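Versicolorin reductase (Brucella melitensis, PDB 4NIM) probably catalyses NAD(P)(H)-dependent oxidation or reduction of a carbonyl or hydroxyl substrate, as a Rossmann-fold member of the short-chain dehydrogenase/reductase family. Local coordinates at residues Ala101-Ser113 / Gly158-Lys170. Residues are numbered along the deposited sequence; the frame is centred on the assembly and turned at random. Where two conformers were deposited one is given.
Sequences AGLTDRGTILDTS and GGQPFIAAYCASK
Gly-107 is gripped through both its backbone polar groups by the type I turn before helix 164-183 and by the helix's first residue, a worked example of how a loop can satisfy the bare first turn of a helix. Its N donates to Phe-162 O (2.8 Å), while its own O receives Ala-164 N at 3.0 Å, almost head-on with a C=O...N angle of 177°. The packed part centres on buried Ile-163, whose CG2 lies 3.8 Å from Arg-106 CG, and on buried Tyr-166, which turns its ring edge to Leu-103 O, 3.3 Å from CD1 and in the ring plane.

Waters fill in beside the direct bonds: one links Asp-105 O to Tyr-166 N, another ties Gly-107 O and Thr-112 OG1 to Ala-165 N. The looser margin is exposed: Arg-106 CG meets the Phe-162 ring edge before the side chain leads away, and near Gly-102 and Thr-104 a water carries Lys-170 NZ to Leu-103 O.

Tyr-166, whose hydroxyl makes a weak hydrogen bond with Ser-153 OG, and Lys-170 form the YxxxK pair of SDR active sites. Direct bonds and water thus supply acceptors to the N-H groups of Ala-164, Ala-165 and Tyr-166, joining the loop after strand 96-99 to helix 164-183, which carries the probable catalytic pair.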
# COMPACT_ATOMS: atom_id res chain seq x y z
N ALA A 101 2.56 -2.03 2.81
CA ALA A 101 3.03 -3.25 3.43
C ALA A 101 2.59 -4.44 2.57
O ALA A 101 1.60 -4.35 1.92
CB ALA A 101 2.43 -3.40 4.80
N GLY A 102 3.34 -5.54 2.60
CA GLY A 102 2.87 -6.77 2.00
C GLY A 102 3.75 -7.90 2.41
O GLY A 102 4.88 -7.68 2.78
N LEU A 103 3.23 -9.11 2.33
CA LEU A 103 4.03 -10.28 2.55
C LEU A 103 4.15 -10.99 1.22
O LEU A 103 3.20 -11.03 0.44
CB LEU A 103 3.32 -11.26 3.48
CG LEU A 103 3.37 -11.15 4.96
CD1 LEU A 103 2.65 -12.39 5.54
CD2 LEU A 103 4.81 -11.05 5.44
N THR A 104 5.28 -11.63 1.01
CA THR A 104 5.51 -12.37 -0.21
C THR A 104 5.86 -13.87 0.02
O THR A 104 6.54 -14.48 -0.81
CB THR A 104 6.65 -11.72 -1.00
OG1 THR A 104 7.82 -11.79 -0.19
CG2 THR A 104 6.34 -10.26 -1.33
N ASP A 105 5.40 -14.45 1.12
CA ASP A 105 5.54 -15.89 1.38
C ASP A 105 5.11 -16.72 0.16
O ASP A 105 4.08 -16.45 -0.45
CB ASP A 105 4.69 -16.36 2.57
CG ASP A 105 5.15 -15.76 3.89
OD1 ASP A 105 5.54 -14.58 3.89
OD2 ASP A 105 5.14 -16.49 4.92
N ARG A 106 5.91 -17.75 -0.11
CA ARG A 106 5.76 -18.62 -1.25
C ARG A 106 5.06 -19.93 -0.92
O ARG A 106 5.11 -20.39 0.20
CB ARG A 106 7.16 -18.94 -1.81
CG ARG A 106 7.83 -17.70 -2.40
CD ARG A 106 9.33 -17.80 -2.54
NE ARG A 106 9.85 -17.95 -1.18
CZ ARG A 106 10.61 -18.96 -0.72
NH1 ARG A 106 11.06 -19.91 -1.52
NH2 ARG A 106 10.93 -18.97 0.58
N GLY A 107 4.50 -20.55 -1.95
CA GLY A 107 3.90 -21.84 -1.83
C GLY A 107 3.12 -22.17 -3.07
O GLY A 107 2.51 -21.27 -3.70
N THR A 108 3.09 -23.45 -3.41
CA THR A 108 2.24 -23.90 -4.51
C THR A 108 0.85 -24.30 -4.01
O THR A 108 0.61 -24.43 -2.77
CB THR A 108 2.82 -25.14 -5.21
OG1 THR A 108 2.76 -26.26 -4.33
CG2 THR A 108 4.26 -24.93 -5.65
N ILE A 109 -0.04 -24.55 -4.98
CA ILE A 109 -1.38 -25.04 -4.67
C ILE A 109 -1.30 -26.36 -3.91
O ILE A 109 -2.18 -26.69 -3.15
CB ILE A 109 -2.29 -25.13 -5.92
CG1 ILE A 109 -3.75 -25.45 -5.55
CG2 ILE A 109 -1.80 -26.21 -6.87
CD1 ILE A 109 -4.40 -24.42 -4.67
N LEU A 110 -0.20 -27.11 -4.07
CA LEU A 110 -0.10 -28.43 -3.46
C LEU A 110 0.38 -28.40 -2.01
O LEU A 110 -0.05 -29.24 -1.21
CB LEU A 110 0.84 -29.34 -4.28
CG LEU A 110 0.33 -29.91 -5.59
CD1 LEU A 110 1.44 -30.61 -6.35
CD2 LEU A 110 -0.76 -30.91 -5.23
N ASP A 111 1.29 -27.49 -1.69
CA ASP A 111 1.99 -27.60 -0.40
C ASP A 111 1.79 -26.40 0.57
O ASP A 111 2.17 -26.49 1.73
CB ASP A 111 3.47 -27.97 -0.64
CG ASP A 111 3.66 -29.38 -1.29
OD1 ASP A 111 2.81 -30.31 -1.14
OD2 ASP A 111 4.70 -29.56 -1.96
N THR A 112 1.09 -25.36 0.15
CA THR A 112 0.77 -24.20 1.02
C THR A 112 -0.03 -24.63 2.24
O THR A 112 -1.05 -25.35 2.12
CB THR A 112 -0.02 -23.15 0.22
OG1 THR A 112 0.83 -22.59 -0.79
CG2 THR A 112 -0.55 -22.05 1.13
N SER A 113 0.46 -24.24 3.41
CA SER A 113 -0.22 -24.49 4.68
C SER A 113 -1.38 -23.53 4.88
O SER A 113 -1.41 -22.45 4.30
CB SER A 113 0.74 -24.35 5.86
OG SER A 113 1.17 -22.99 6.03
N GLY A 158 -3.52 -13.54 -12.09
CA GLY A 158 -3.41 -14.99 -12.09
C GLY A 158 -2.05 -15.30 -11.50
O GLY A 158 -1.96 -15.81 -10.40
N GLY A 159 -1.00 -14.96 -12.23
CA GLY A 159 0.35 -15.04 -11.69
C GLY A 159 0.99 -16.39 -11.69
O GLY A 159 0.61 -17.28 -12.49
N GLN A 160 1.95 -16.56 -10.77
CA GLN A 160 2.94 -17.65 -10.87
C GLN A 160 2.70 -18.82 -9.91
O GLN A 160 2.22 -18.62 -8.81
CB GLN A 160 4.33 -17.09 -10.61
CG GLN A 160 4.68 -15.87 -11.42
CD GLN A 160 4.40 -14.56 -10.75
OE1 GLN A 160 3.34 -14.31 -10.20
NE2 GLN A 160 5.36 -13.68 -10.85
N PRO A 161 3.03 -20.06 -10.34
CA PRO A 161 2.65 -21.24 -9.55
C PRO A 161 3.34 -21.31 -8.21
O PRO A 161 2.81 -21.93 -7.32
CB PRO A 161 3.08 -22.41 -10.43
CG PRO A 161 3.13 -21.89 -11.81
CD PRO A 161 3.51 -20.42 -11.69
N PHE A 162 4.47 -20.59 -8.03
CA PHE A 162 5.25 -20.70 -6.81
C PHE A 162 4.73 -19.78 -5.71
O PHE A 162 5.19 -19.86 -4.56
CB PHE A 162 6.77 -20.52 -7.06
CG PHE A 162 7.15 -19.13 -7.46
CD1 PHE A 162 7.50 -18.20 -6.52
CD2 PHE A 162 7.17 -18.77 -8.80
CE1 PHE A 162 7.85 -16.92 -6.89
CE2 PHE A 162 7.52 -17.47 -9.18
CZ PHE A 162 7.83 -16.54 -8.21
N ILE A 163 3.73 -18.97 -6.05
CA ILE A 163 3.10 -18.04 -5.14
C ILE A 163 1.57 -18.02 -5.25
O ILE A 163 0.96 -16.96 -5.30
CB ILE A 163 3.68 -16.60 -5.30
CG1 ILE A 163 3.93 -16.23 -6.78
CG2 ILE A 163 4.92 -16.38 -4.45
CD1 ILE A 163 4.49 -14.83 -6.94
N ALA A 164 0.93 -19.19 -5.19
CA ALA A 164 -0.49 -19.25 -5.46
C ALA A 164 -1.32 -18.40 -4.55
O ALA A 164 -2.18 -17.65 -5.04
CB ALA A 164 -1.01 -20.70 -5.45
N ALA A 165 -1.17 -18.55 -3.23
CA ALA A 165 -2.04 -17.84 -2.30
C ALA A 165 -1.74 -16.33 -2.34
O ALA A 165 -2.68 -15.49 -2.25
CB ALA A 165 -1.86 -18.35 -0.87
N TYR A 166 -0.48 -16.01 -2.53
CA TYR A 166 -0.04 -14.58 -2.65
C TYR A 166 -0.78 -13.92 -3.81
O TYR A 166 -1.35 -12.84 -3.65
CB TYR A 166 1.46 -14.49 -2.91
CG TYR A 166 1.97 -13.12 -3.37
CD1 TYR A 166 2.34 -12.19 -2.48
CD2 TYR A 166 2.07 -12.83 -4.74
CE1 TYR A 166 2.86 -10.94 -2.91
CE2 TYR A 166 2.49 -11.60 -5.19
CZ TYR A 166 2.91 -10.68 -4.28
OH TYR A 166 3.34 -9.50 -4.78
N CYS A 167 -0.84 -14.60 -4.94
CA CYS A 167 -1.48 -14.01 -6.14
C CYS A 167 -2.96 -13.77 -5.84
O CYS A 167 -3.44 -12.66 -6.05
CB CYS A 167 -1.32 -14.88 -7.35
SG CYS A 167 0.40 -15.06 -7.85
N ALA A 168 -3.64 -14.79 -5.30
CA ALA A 168 -5.06 -14.61 -4.90
C ALA A 168 -5.30 -13.46 -3.92
O ALA A 168 -6.31 -12.74 -4.02
CB ALA A 168 -5.63 -15.96 -4.37
N SER A 169 -4.42 -13.27 -2.94
CA SER A 169 -4.56 -12.17 -1.97
C SER A 169 -4.51 -10.79 -2.65
O SER A 169 -5.22 -9.88 -2.23
CB SER A 169 -3.51 -12.23 -0.84
OG SER A 169 -2.19 -11.88 -1.28
N LYS A 170 -3.68 -10.66 -3.69
CA LYS A 170 -3.58 -9.44 -4.53
C LYS A 170 -4.77 -9.26 -5.47
O LYS A 170 -5.22 -8.13 -5.68
CB LYS A 170 -2.28 -9.48 -5.29
CG LYS A 170 -1.08 -9.56 -4.35
CD LYS A 170 -0.86 -8.26 -3.57
CE LYS A 170 0.31 -8.38 -2.60
NZ LYS A 170 0.75 -7.08 -1.94
O HOH W 1 3.16 -8.26 -0.91
O HOH W 2 2.05 -17.66 -2.11
O HOH W 3 0.85 -20.10 -1.88
O HOH W 4 0.78 -23.92 -7.53